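Local atomic coordinates of Cbs-cp12 (Microcystis aeruginosa PCC 7806, PDB entry 5NMU), a protein that probably takes part in redox-linked regulation of photosynthesis, as a hexameric fusion of paired CBS domains with a CP12 domain. Residues T17-A22 and I40-H45; T23-V28 and D68-R73; C82-P87 and R105-Q110; P133-I138 and E171-E176; E147-I152 and A164-V169. One frame throughout, in Å; residues are numbered along the deposited sequence.

Contact 1 lies in the first CBS domain, and contact 2 ties the start of its helix 24-34 to the loop 68-73; the two touch where Ile18 CD1 rests 3.6 Å from Ala27 CA. Contact 3 belongs to the second CBS domain but touches contact 1 through Ile40 CD1 and Pro107 CB, 3.5 Å apart, joining the CBS pair. Contact 5 pairs the two CP12 helices and contact 4 ties the turn before the first of them to the second; both use helix 161-178, centres about 16 Å apart. Within one chain the centres of contacts 2 and 5 are about 61 Å apart, yet in the hexamer they meet: Arg73 binds contact 5 residues of the second subunit.

Contact 1: residues T17-A22 and I40-H45; sequences TIRGSA and IVEPRH
Ile18 and Val41 pair as neighbours in a parallel sheet, where strand 17-18 lies against strand 38-41; these are the two ends of a beta-alpha-beta unit of the first CBS domain, with helix 24-34 between them. Ile18 grips the other strand twice. Its N donates to Ile40 O over 2.9 Å, and its O receives Glu42 N, also at 2.9 Å. Beta-branched residues suit these extended positions: Thr17 and Ile40 project to one face of the sheet, Ile18 and Val41 to the other. Farther along, Val41 CG1 packs against the backbone of Gly20, 3.8 Å from its N. The polar edge is held by Glu42, whose CG stands anti to the backbone N (chi1 179°) and carries the carboxylate out to cross the Arg19 chain at a slant. Arg19 NH1 reaches Glu42 OE1 at 3.2 Å in a salt bridge whose hydrogen bond is weak and bent, the two planes being 55° apart. A water lies 2.6 Å from Glu42 OE1, to which it donates, and is hydrogen-bonded to Thr17 OG1. The firmer partner of Arg19 is Glu143 of the second subunit, bound through NE, so the arginine's charge is probably divided between Glu42 and the subunit interface.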
# COMPACT_ATOMS: atom_id res chain seq x y z
N THR A 17 20.82 -19.54 11.23
CA THR A 17 19.43 -19.95 11.12
C THR A 17 18.80 -20.08 12.53
O THR A 17 19.50 -20.08 13.52
CB THR A 17 19.28 -21.28 10.36
OG1 THR A 17 19.79 -22.31 11.14
CG2 THR A 17 20.05 -21.29 9.05
N ILE A 18 17.47 -20.19 12.57
CA ILE A 18 16.72 -20.48 13.81
C ILE A 18 15.49 -21.30 13.46
O ILE A 18 15.01 -21.29 12.28
CB ILE A 18 16.34 -19.16 14.54
CG1 ILE A 18 15.88 -19.43 15.98
CG2 ILE A 18 15.31 -18.35 13.77
CD1 ILE A 18 15.78 -18.18 16.80
N ARG A 19 14.98 -22.05 14.41
CA ARG A 19 13.77 -22.81 14.12
C ARG A 19 12.55 -21.91 14.27
O ARG A 19 12.58 -20.95 15.02
CB ARG A 19 13.68 -24.04 15.00
CG ARG A 19 14.84 -25.02 14.79
CD ARG A 19 14.57 -26.39 15.41
NE ARG A 19 13.53 -27.08 14.64
CZ ARG A 19 13.72 -27.67 13.45
NH1 ARG A 19 14.92 -27.72 12.86
NH2 ARG A 19 12.68 -28.25 12.84
N GLY A 20 11.52 -22.19 13.48
CA GLY A 20 10.25 -21.53 13.56
C GLY A 20 9.58 -21.63 14.93
O GLY A 20 8.83 -20.72 15.31
N SER A 21 9.87 -22.72 15.65
CA SER A 21 9.33 -22.98 16.97
C SER A 21 10.02 -22.20 18.07
O SER A 21 9.57 -22.24 19.19
CB SER A 21 9.45 -24.46 17.27
OG SER A 21 10.79 -24.85 17.11
N ALA A 22 11.13 -21.52 17.77
CA ALA A 22 11.87 -20.81 18.81
C ALA A 22 11.08 -19.57 19.21
O ALA A 22 10.24 -19.07 18.43
CB ALA A 22 13.23 -20.38 18.32
N ILE A 40 17.56 -16.54 9.17
CA ILE A 40 16.88 -17.43 8.25
C ILE A 40 16.24 -18.56 9.06
O ILE A 40 16.86 -19.13 9.96
CB ILE A 40 17.87 -18.01 7.24
CG1 ILE A 40 18.61 -16.92 6.48
CG2 ILE A 40 17.15 -18.98 6.34
CD1 ILE A 40 17.72 -15.88 5.86
N VAL A 41 15.01 -18.89 8.72
CA VAL A 41 14.29 -19.95 9.40
C VAL A 41 14.54 -21.31 8.70
O VAL A 41 14.28 -21.48 7.47
CB VAL A 41 12.81 -19.67 9.41
CG1 VAL A 41 12.03 -20.89 9.94
CG2 VAL A 41 12.52 -18.40 10.25
N GLU A 42 14.91 -22.27 9.52
CA GLU A 42 15.45 -23.55 9.08
C GLU A 42 14.34 -24.43 8.46
O GLU A 42 13.35 -24.66 9.10
CB GLU A 42 16.07 -24.24 10.32
CG GLU A 42 16.67 -25.62 10.06
CD GLU A 42 17.51 -26.12 11.24
OE1 GLU A 42 17.27 -25.63 12.38
OE2 GLU A 42 18.41 -26.98 11.01
N PRO A 43 14.49 -24.89 7.21
CA PRO A 43 13.54 -25.83 6.63
C PRO A 43 13.43 -27.06 7.50
O PRO A 43 14.43 -27.52 8.04
CB PRO A 43 14.19 -26.21 5.30
CG PRO A 43 15.01 -25.00 4.93
CD PRO A 43 15.53 -24.50 6.24
N ARG A 44 12.23 -27.58 7.68
CA ARG A 44 12.07 -28.74 8.56
C ARG A 44 12.41 -30.06 7.85
O ARG A 44 12.67 -31.05 8.50
CB ARG A 44 10.67 -28.77 9.18
CG ARG A 44 10.43 -27.59 10.15
CD ARG A 44 9.11 -27.71 10.90
NE ARG A 44 8.08 -28.07 9.93
CZ ARG A 44 7.28 -27.23 9.26
NH1 ARG A 44 7.26 -25.89 9.48
NH2 ARG A 44 6.45 -27.76 8.34
N HIS A 45 12.38 -30.06 6.53
CA HIS A 45 12.74 -31.21 5.70
C HIS A 45 13.08 -30.64 4.32
O HIS A 45 12.90 -29.43 4.07
CB HIS A 45 11.58 -32.23 5.64
CG HIS A 45 10.24 -31.61 5.34
ND1 HIS A 45 9.82 -31.31 4.06
CD2 HIS A 45 9.23 -31.21 6.16
CE1 HIS A 45 8.62 -30.75 4.10
NE2 HIS A 45 8.24 -30.69 5.36
O HOH W 1 18.37 -23.37 13.04

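Contact 2: residues T23-V28 and D68-R73; sequences TVADAV and DPKTMR
Thr23 sits at the N-cap of helix 24-34, wedged into the loop 68-73, and its side chain meets something different at each atom. CB lies over two backbone oxygens, 3.7 Å from Met72 O and slightly farther from Pro69 O. At CB the chain forks. The hydroxyl, turned between the backbone N and the carbonyl carbon (chi1 63°), points forward into the first turn of its own helix, and OG1 accepts from Asp26 N at 2.9 Å. The methyl goes the other way: CG2 lies over one face of the Arg73 guanidinium, 3.2 Å from NH1, and also touches Lys70 O. Threonine suits this place because one branch caps while the other packs.

The loop supplies oxygens for the rest of the first helical turn. Val24 N donates to Met72 O at 2.8 Å, a fairly straight bond of 165°. Ala25 N reaches Pro69 O at 2.9 Å, approaching from above the carbonyl plane. Beside these bonds Val24 CG1 packs on Pro69 CB at 3.9 Å, and the small Ala25 lets Lys70 come close. Asp68 shapes the loop as an Asx turn, its OD1 taking Lys70 N at 2.9 Å.

Neighbouring subunits complete the polar ends. Lys70 NZ bonds to Val130 O of the third subunit, and Arg73 forms salt bridges with Glu147 and Asp148 of the second. The N-H groups of Val24, Ala25 and Asp26, which no preceding helical turn could satisfy, all find oxygen acceptors, an environment likely to suit the partial positive charge of a helix start.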
# COMPACT_ATOMS: atom_id res chain seq x y z
N THR A 23 11.40 -19.05 20.38
CA THR A 23 10.69 -17.87 20.91
C THR A 23 11.31 -16.65 20.24
O THR A 23 12.51 -16.68 19.86
CB THR A 23 10.86 -17.73 22.43
OG1 THR A 23 12.25 -17.52 22.75
CG2 THR A 23 10.34 -18.98 23.17
N VAL A 24 10.53 -15.58 20.15
CA VAL A 24 11.03 -14.33 19.62
C VAL A 24 12.21 -13.85 20.51
O VAL A 24 13.20 -13.31 20.01
CB VAL A 24 9.87 -13.31 19.45
CG1 VAL A 24 10.34 -11.89 19.09
CG2 VAL A 24 8.87 -13.82 18.42
N ALA A 25 12.13 -14.06 21.82
CA ALA A 25 13.25 -13.79 22.72
C ALA A 25 14.54 -14.50 22.33
O ALA A 25 15.64 -13.91 22.43
CB ALA A 25 12.87 -14.16 24.18
N ASP A 26 14.45 -15.76 21.93
CA ASP A 26 15.62 -16.52 21.46
C ASP A 26 16.18 -15.85 20.23
O ASP A 26 17.39 -15.66 20.10
CB ASP A 26 15.29 -18.00 21.14
CG ASP A 26 15.09 -18.88 22.40
OD1 ASP A 26 15.44 -18.46 23.53
OD2 ASP A 26 14.57 -20.02 22.24
N ALA A 27 15.30 -15.47 19.31
CA ALA A 27 15.74 -14.82 18.08
C ALA A 27 16.46 -13.54 18.42
O ALA A 27 17.50 -13.25 17.83
CB ALA A 27 14.57 -14.54 17.15
N VAL A 28 15.92 -12.78 19.40
CA VAL A 28 16.47 -11.49 19.74
C VAL A 28 17.86 -11.63 20.33
O VAL A 28 18.75 -10.86 19.99
CB VAL A 28 15.53 -10.70 20.67
CG1 VAL A 28 16.21 -9.46 21.20
CG2 VAL A 28 14.29 -10.28 19.89
N ASP A 68 4.85 -9.85 24.41
CA ASP A 68 5.95 -10.47 25.15
C ASP A 68 6.78 -11.43 24.29
O ASP A 68 6.33 -12.56 24.03
CB ASP A 68 5.41 -11.23 26.36
CG ASP A 68 6.52 -11.78 27.25
OD1 ASP A 68 7.74 -11.68 26.92
OD2 ASP A 68 6.17 -12.31 28.32
N PRO A 69 8.02 -11.04 23.94
CA PRO A 69 8.81 -11.94 23.12
C PRO A 69 9.15 -13.30 23.73
O PRO A 69 9.52 -14.24 22.98
CB PRO A 69 10.11 -11.13 22.86
CG PRO A 69 9.83 -9.74 23.29
CD PRO A 69 8.84 -9.90 24.39
N LYS A 70 9.02 -13.41 25.05
CA LYS A 70 9.40 -14.66 25.74
C LYS A 70 8.35 -15.73 25.53
O LYS A 70 8.66 -16.90 25.65
CB LYS A 70 9.67 -14.40 27.23
CG LYS A 70 10.85 -13.43 27.47
CD LYS A 70 11.20 -13.23 28.96
CE LYS A 70 10.08 -12.48 29.73
NZ LYS A 70 9.60 -11.16 29.14
N THR A 71 7.13 -15.35 25.18
CA THR A 71 6.06 -16.30 24.88
C THR A 71 5.76 -16.37 23.42
O THR A 71 5.51 -17.46 22.93
CB THR A 71 4.74 -15.97 25.60
OG1 THR A 71 4.46 -14.58 25.44
CG2 THR A 71 4.82 -16.32 27.08
N MET A 72 5.78 -15.25 22.70
CA MET A 72 5.61 -15.30 21.20
C MET A 72 6.67 -16.16 20.47
O MET A 72 7.86 -16.17 20.83
CB MET A 72 5.63 -13.89 20.61
CG MET A 72 4.35 -13.10 20.78
SD MET A 72 4.26 -11.75 19.57
CE MET A 72 3.61 -12.48 18.08
N ARG A 73 6.25 -16.84 19.39
CA ARG A 73 7.15 -17.70 18.63
C ARG A 73 7.48 -17.09 17.27
O ARG A 73 6.74 -16.26 16.77
CB ARG A 73 6.52 -19.07 18.42
CG ARG A 73 6.19 -19.81 19.72
CD ARG A 73 7.43 -20.28 20.45
NE ARG A 73 7.08 -21.01 21.67
CZ ARG A 73 7.93 -21.70 22.42
NH1 ARG A 73 9.23 -21.80 22.12
NH2 ARG A 73 7.47 -22.33 23.48

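Contact 3: residues C82-P87 and R105-Q110; sequences CVVVNP and RAPVIQ
In Ile109, CG1 stands anti to the carbonyl carbon (chi1 -54°) and reaches Val84 CB at 3.9 Å; the same setting in Val84 (chi1 -43°) places its CG1 near the Pro107 ring, 4.1 Å from Pro107 CG. They flank a single beta bridge between Val85 and Val108 in the second CBS domain: the extended run 82-86, closed by Pro87, lies beside strand 105-110, with helix 91-101 between them in the chain, as helix 24-34 lies between paired strands in the first. Val85 makes both backbone bonds. Its N donates to Pro107 O at 3.0 Å, nearly along the C=O axis, and its O receives Ile109 N at 2.9 Å. Pro107 has no N-H to give, but its ring provides an apolar surface where Cys82 SG meets CD at 3.7 Å. Val85 CG2 touches Ala106 CB at 3.8 Å, and both residues also pack on helix 91-101; a small alanine and a branched valine fill this buried side. At the far end Pro87 CB lies 3.9 Å from Val108 CG1, while Pro87 CG reaches the side chain of Gln110 roughly at a right angle. Beyond the bridge, a water donates to Val83 O at 2.7 Å and also to Arg105 O.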
# COMPACT_ATOMS: atom_id res chain seq x y z
N CYS A 82 9.71 -17.21 1.93
CA CYS A 82 10.19 -15.86 1.73
C CYS A 82 10.77 -15.71 0.34
O CYS A 82 10.98 -16.70 -0.33
CB CYS A 82 11.18 -15.52 2.83
SG CYS A 82 12.65 -16.49 2.72
N VAL A 83 10.97 -14.48 -0.10
CA VAL A 83 11.67 -14.17 -1.34
C VAL A 83 13.09 -14.57 -1.11
O VAL A 83 13.67 -14.23 -0.07
CB VAL A 83 11.64 -12.66 -1.64
CG1 VAL A 83 12.55 -12.27 -2.78
CG2 VAL A 83 10.22 -12.20 -1.93
N VAL A 84 13.67 -15.25 -2.10
CA VAL A 84 15.04 -15.75 -2.06
C VAL A 84 15.83 -15.19 -3.28
O VAL A 84 15.25 -14.79 -4.29
CB VAL A 84 15.09 -17.30 -2.03
CG1 VAL A 84 14.06 -17.88 -1.07
CG2 VAL A 84 14.94 -17.91 -3.42
N VAL A 85 17.15 -15.17 -3.12
CA VAL A 85 18.08 -14.63 -4.10
C VAL A 85 19.04 -15.77 -4.53
O VAL A 85 19.66 -16.41 -3.67
CB VAL A 85 18.88 -13.47 -3.48
CG1 VAL A 85 20.04 -13.05 -4.39
CG2 VAL A 85 17.98 -12.27 -3.23
N ASN A 86 19.12 -16.01 -5.86
CA ASN A 86 20.09 -16.93 -6.54
C ASN A 86 21.48 -16.32 -6.37
O ASN A 86 21.61 -15.11 -6.58
CB ASN A 86 19.68 -17.04 -8.07
CG ASN A 86 20.61 -17.91 -8.96
OD1 ASN A 86 21.86 -18.06 -8.77
ND2 ASN A 86 20.00 -18.47 -10.02
N PRO A 87 22.52 -17.12 -5.99
CA PRO A 87 23.87 -16.57 -5.78
C PRO A 87 24.45 -15.82 -6.96
O PRO A 87 25.17 -14.85 -6.73
CB PRO A 87 24.70 -17.79 -5.45
CG PRO A 87 23.98 -18.93 -6.10
CD PRO A 87 22.54 -18.58 -5.75
N ARG A 105 16.01 -7.52 2.64
CA ARG A 105 16.83 -8.62 3.15
C ARG A 105 16.31 -9.98 2.63
O ARG A 105 15.11 -10.18 2.62
CB ARG A 105 16.55 -8.55 4.68
CG ARG A 105 17.62 -8.88 5.54
CD ARG A 105 17.22 -8.45 6.96
NE ARG A 105 17.15 -7.01 7.05
CZ ARG A 105 18.17 -6.17 7.06
NH1 ARG A 105 19.38 -6.60 6.97
NH2 ARG A 105 17.95 -4.86 7.13
N ALA A 106 17.18 -10.89 2.20
CA ALA A 106 16.75 -12.22 1.69
C ALA A 106 17.83 -13.28 1.86
O ALA A 106 19.02 -12.96 1.81
CB ALA A 106 16.32 -12.14 0.24
N PRO A 107 17.44 -14.53 2.12
CA PRO A 107 18.50 -15.57 2.07
C PRO A 107 19.00 -15.69 0.64
O PRO A 107 18.21 -15.51 -0.30
CB PRO A 107 17.77 -16.86 2.46
CG PRO A 107 16.36 -16.60 2.03
CD PRO A 107 16.10 -15.11 2.31
N VAL A 108 20.30 -15.94 0.52
CA VAL A 108 20.92 -16.43 -0.70
C VAL A 108 20.90 -17.95 -0.73
O VAL A 108 21.53 -18.60 0.08
CB VAL A 108 22.34 -15.92 -0.91
CG1 VAL A 108 22.94 -16.50 -2.22
CG2 VAL A 108 22.35 -14.40 -0.96
N ILE A 109 20.16 -18.48 -1.71
CA ILE A 109 19.88 -19.88 -1.86
C ILE A 109 20.27 -20.42 -3.28
O ILE A 109 19.88 -19.86 -4.32
CB ILE A 109 18.37 -20.15 -1.69
CG1 ILE A 109 17.83 -19.59 -0.37
CG2 ILE A 109 18.09 -21.63 -1.74
CD1 ILE A 109 18.57 -20.08 0.82
N GLN A 110 20.98 -21.54 -3.28
CA GLN A 110 21.33 -22.29 -4.53
C GLN A 110 20.63 -23.63 -4.39
O GLN A 110 20.99 -24.45 -3.54
CB GLN A 110 22.86 -22.44 -4.63
CG GLN A 110 23.41 -23.18 -5.86
CD GLN A 110 24.96 -23.17 -5.93
OE1 GLN A 110 25.61 -22.22 -5.49
NE2 GLN A 110 25.56 -24.24 -6.48
O HOH W 2 13.27 -12.49 2.01

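Contact 4: residues P133-I138 and E171-E176; sequences PKRLFI and EELQAE
Arg135 and Glu176 carry the charged part of this contact, where the linker ahead of helix 138-156 meets helix 161-178 of the CP12 domain. In their salt bridge Arg135 NH1 donates to Glu176 OE1 at 2.9 Å, 5° out of the guanidinium plane. The oxygen uses its syn lone pair, and the two side chains cross at about a right angle. Both chains are stretched: CG of Arg135 stands anti to the backbone N (chi1 174°) and carries CD past the front of the carboxylate, 3.4 Å from Glu176 OE2.

Apolar packing comes from Leu173 and Ile138. Leu173 CD2 lies over one face of the guanidinium, offset toward its rim and 3.4 Å from Arg135 NH1. Ile138, the first residue of its helix, extends its long branch toward helix 161-178 until CD1 lies 3.6 Å from Leu173 O and 4.0 Å from Glu176 OE1. Leucine and isoleucine suit the place, offering methyls that cover flat or polar groups without competing for their bonds.

A second acid, Glu141, forms a salt bridge with Arg135 NH2. The arginine therefore sits between carboxylates on both CP12 helices, tying the linker turn to each, and two acids would probably favour its positive charge.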
# COMPACT_ATOMS: atom_id res chain seq x y z
N PRO A 133 27.03 1.89 -12.97
CA PRO A 133 25.56 1.84 -12.95
C PRO A 133 25.05 1.06 -14.18
O PRO A 133 25.47 1.33 -15.28
CB PRO A 133 25.14 3.30 -13.01
CG PRO A 133 26.30 4.01 -13.61
CD PRO A 133 27.53 3.24 -13.24
N LYS A 134 24.16 0.08 -13.96
CA LYS A 134 23.67 -0.76 -15.07
C LYS A 134 22.23 -0.36 -15.37
O LYS A 134 21.37 -0.53 -14.53
CB LYS A 134 23.84 -2.25 -14.73
CG LYS A 134 25.31 -2.59 -14.44
CD LYS A 134 25.72 -4.02 -14.77
CE LYS A 134 26.75 -4.52 -13.75
NZ LYS A 134 26.19 -4.88 -12.38
N ARG A 135 22.04 0.27 -16.52
CA ARG A 135 20.71 0.62 -17.03
C ARG A 135 19.91 -0.68 -17.23
O ARG A 135 20.32 -1.57 -18.01
CB ARG A 135 20.88 1.38 -18.33
CG ARG A 135 19.60 1.69 -19.07
CD ARG A 135 19.89 2.53 -20.32
NE ARG A 135 18.65 3.07 -20.86
CZ ARG A 135 18.55 4.08 -21.72
NH1 ARG A 135 19.62 4.72 -22.21
NH2 ARG A 135 17.33 4.46 -22.09
N LEU A 136 18.82 -0.82 -16.48
CA LEU A 136 18.08 -2.07 -16.44
C LEU A 136 17.46 -2.39 -17.83
O LEU A 136 17.00 -1.50 -18.57
CB LEU A 136 16.99 -2.09 -15.33
CG LEU A 136 17.33 -2.64 -13.92
CD1 LEU A 136 17.34 -4.16 -13.88
CD2 LEU A 136 18.66 -2.12 -13.36
N PHE A 137 17.56 -3.67 -18.17
CA PHE A 137 17.02 -4.21 -19.40
C PHE A 137 17.56 -3.54 -20.65
O PHE A 137 16.85 -3.44 -21.65
CB PHE A 137 15.49 -4.12 -19.39
CG PHE A 137 14.86 -4.51 -18.09
CD1 PHE A 137 15.30 -5.63 -17.39
CD2 PHE A 137 13.78 -3.81 -17.59
CE1 PHE A 137 14.71 -6.01 -16.21
CE2 PHE A 137 13.18 -4.18 -16.41
CZ PHE A 137 13.63 -5.29 -15.73
N ILE A 138 18.80 -3.03 -20.59
CA ILE A 138 19.35 -2.26 -21.71
C ILE A 138 19.50 -3.11 -22.96
O ILE A 138 19.37 -2.57 -24.07
CB ILE A 138 20.66 -1.55 -21.35
CG1 ILE A 138 20.92 -0.44 -22.38
CG2 ILE A 138 21.84 -2.54 -21.19
CD1 ILE A 138 22.20 0.34 -22.20
N GLU A 171 22.95 3.02 -31.66
CA GLU A 171 24.34 3.33 -31.43
C GLU A 171 24.56 3.85 -29.98
O GLU A 171 25.42 3.35 -29.25
CB GLU A 171 24.87 4.29 -32.53
CG GLU A 171 25.86 5.38 -32.04
CD GLU A 171 26.74 6.03 -33.14
OE1 GLU A 171 27.97 5.81 -33.04
OE2 GLU A 171 26.22 6.76 -34.06
N GLU A 172 23.78 4.86 -29.59
CA GLU A 172 23.87 5.45 -28.25
C GLU A 172 23.65 4.41 -27.18
O GLU A 172 24.46 4.30 -26.26
CB GLU A 172 22.88 6.63 -28.10
CG GLU A 172 23.24 7.85 -28.98
CD GLU A 172 24.59 8.46 -28.60
OE1 GLU A 172 24.71 8.88 -27.41
OE2 GLU A 172 25.54 8.49 -29.44
N LEU A 173 22.60 3.60 -27.33
CA LEU A 173 22.32 2.52 -26.37
C LEU A 173 23.50 1.53 -26.35
O LEU A 173 23.88 1.11 -25.27
CB LEU A 173 21.00 1.80 -26.63
CG LEU A 173 19.70 2.63 -26.52
CD1 LEU A 173 18.55 1.91 -27.17
CD2 LEU A 173 19.33 2.98 -25.08
N GLN A 174 24.08 1.21 -27.51
CA GLN A 174 25.22 0.27 -27.57
C GLN A 174 26.52 0.82 -26.92
O GLN A 174 27.25 0.05 -26.30
CB GLN A 174 25.49 -0.23 -29.02
CG GLN A 174 24.87 -1.62 -29.34
CD GLN A 174 24.57 -1.89 -30.83
OE1 GLN A 174 24.94 -1.12 -31.74
NE2 GLN A 174 23.87 -3.00 -31.08
N ALA A 175 26.77 2.13 -27.05
CA ALA A 175 27.95 2.79 -26.44
C ALA A 175 27.91 2.68 -24.93
O ALA A 175 28.91 2.34 -24.28
CB ALA A 175 28.00 4.26 -26.84
N GLU A 176 26.72 2.94 -24.41
CA GLU A 176 26.45 2.88 -22.99
C GLU A 176 26.69 1.46 -22.43
O GLU A 176 27.46 1.30 -21.47
CB GLU A 176 25.01 3.34 -22.74
CG GLU A 176 24.72 3.81 -21.32
CD GLU A 176 23.25 4.12 -21.10
OE1 GLU A 176 22.51 4.36 -22.10
OE2 GLU A 176 22.84 4.11 -19.92

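Contact 5: residues E147-I152 and A164-V169; sequences EDARAI and AAAWDV
Ala149 points its methyl at the face of Trp167. CB stands 3.5 Å from the centroid of the five-membered ring of Trp167 and 15° off the ring normal, a CH-pi contact over the face, with Trp167 CE2 the nearest ring atom at 3.4 Å. The indole gets there because CG of Trp167 lies anti to the carbonyl carbon (chi1 -72°), which swings the ring across toward the other helix. Arg150 meets the six-membered part of the indole obliquely: its CG lies 4.0 Å from Trp167 CZ2, and the aliphatic part of the chain, not the charged end, does the touching. The guanidinium plane is turned only 11° from that of the ring.

Beside the indole the helices 138-156 and 161-178 run antiparallel along these segments and form the helical hairpin of the CP12 domain. Their axes approach to 8.5 Å here, a spacing that small residues allow. Ala166 CB sits 3.7 Å from Ala149 CA, so the two backbones come close with only methyls between them. One turn on, Ile152 reaches over with its long branch, and CD1 comes to 4.0 Å from Ala166 CB. Toward the hairpin's loop Trp167 also packs on Cys153, which forms a disulfide with Cys163 and so links the two helices covalently.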
# COMPACT_ATOMS: atom_id res chain seq x y z
N GLU A 147 15.03 -3.44 -34.07
CA GLU A 147 13.80 -3.70 -34.82
C GLU A 147 13.15 -2.44 -35.32
O GLU A 147 12.72 -2.41 -36.45
CB GLU A 147 12.78 -4.51 -34.02
CG GLU A 147 13.26 -5.91 -33.75
CD GLU A 147 12.23 -6.78 -33.06
OE1 GLU A 147 11.04 -6.44 -33.10
OE2 GLU A 147 12.63 -7.79 -32.45
N ASP A 148 13.07 -1.39 -34.49
CA ASP A 148 12.51 -0.10 -34.96
C ASP A 148 13.30 0.44 -36.11
O ASP A 148 12.72 0.97 -37.05
CB ASP A 148 12.53 0.99 -33.90
CG ASP A 148 11.54 0.74 -32.75
OD1 ASP A 148 10.56 0.00 -32.91
OD2 ASP A 148 11.77 1.24 -31.62
N ALA A 149 14.64 0.35 -36.03
CA ALA A 149 15.48 0.94 -37.05
C ALA A 149 15.29 0.20 -38.37
O ALA A 149 15.16 0.82 -39.43
CB ALA A 149 16.95 0.88 -36.65
N ARG A 150 15.27 -1.13 -38.29
CA ARG A 150 15.04 -1.94 -39.48
C ARG A 150 13.72 -1.64 -40.14
O ARG A 150 13.65 -1.53 -41.40
CB ARG A 150 15.17 -3.42 -39.15
CG ARG A 150 16.62 -3.83 -39.30
CD ARG A 150 17.16 -4.64 -38.17
NE ARG A 150 17.02 -6.07 -38.36
CZ ARG A 150 17.32 -6.96 -37.40
NH1 ARG A 150 17.78 -6.58 -36.18
NH2 ARG A 150 17.14 -8.27 -37.68
N ALA A 151 12.67 -1.53 -39.33
CA ALA A 151 11.32 -1.29 -39.89
C ALA A 151 11.29 0.07 -40.60
O ALA A 151 10.90 0.16 -41.77
CB ALA A 151 10.26 -1.39 -38.82
N ILE A 152 11.78 1.10 -39.89
CA ILE A 152 11.82 2.47 -40.40
C ILE A 152 12.65 2.56 -41.69
O ILE A 152 12.20 3.16 -42.68
CB ILE A 152 12.34 3.46 -39.33
CG1 ILE A 152 11.25 3.72 -38.29
CG2 ILE A 152 12.72 4.79 -39.94
CD1 ILE A 152 11.74 4.17 -36.92
N ALA A 164 18.61 7.11 -40.42
CA ALA A 164 19.86 7.41 -39.74
C ALA A 164 19.62 7.72 -38.26
O ALA A 164 20.34 7.22 -37.38
CB ALA A 164 20.61 8.54 -40.43
N ALA A 165 18.57 8.48 -37.99
CA ALA A 165 18.18 8.82 -36.60
C ALA A 165 17.81 7.56 -35.82
O ALA A 165 18.26 7.43 -34.71
CB ALA A 165 17.04 9.84 -36.56
N ALA A 166 17.10 6.61 -36.43
CA ALA A 166 16.79 5.38 -35.71
C ALA A 166 17.99 4.50 -35.40
O ALA A 166 18.08 3.95 -34.30
CB ALA A 166 15.68 4.61 -36.38
N TRP A 167 18.94 4.36 -36.33
CA TRP A 167 20.19 3.69 -35.96
C TRP A 167 21.02 4.46 -34.95
O TRP A 167 21.79 3.85 -34.18
CB TRP A 167 21.02 3.33 -37.18
CG TRP A 167 20.42 2.22 -37.90
CD1 TRP A 167 19.73 2.27 -39.05
CD2 TRP A 167 20.42 0.87 -37.48
NE1 TRP A 167 19.33 1.01 -39.43
CE2 TRP A 167 19.74 0.13 -38.46
CE3 TRP A 167 20.97 0.19 -36.38
CZ2 TRP A 167 19.59 -1.25 -38.38
CZ3 TRP A 167 20.81 -1.20 -36.29
CH2 TRP A 167 20.14 -1.89 -37.28
N ASP A 168 20.92 5.79 -34.92
CA ASP A 168 21.60 6.55 -33.86
C ASP A 168 21.06 6.25 -32.44
O ASP A 168 21.83 6.22 -31.48
CB ASP A 168 21.62 8.06 -34.14
CG ASP A 168 22.69 8.48 -35.20
OD1 ASP A 168 23.78 7.84 -35.44
OD2 ASP A 168 22.42 9.53 -35.81
N VAL A 169 19.77 5.97 -32.32
CA VAL A 169 19.21 5.45 -31.03
C VAL A 169 19.93 4.15 -30.67
O VAL A 169 20.42 4.01 -29.55
CB VAL A 169 17.68 5.23 -31.09
CG1 VAL A 169 17.13 4.68 -29.75
CG2 VAL A 169 16.97 6.52 -31.48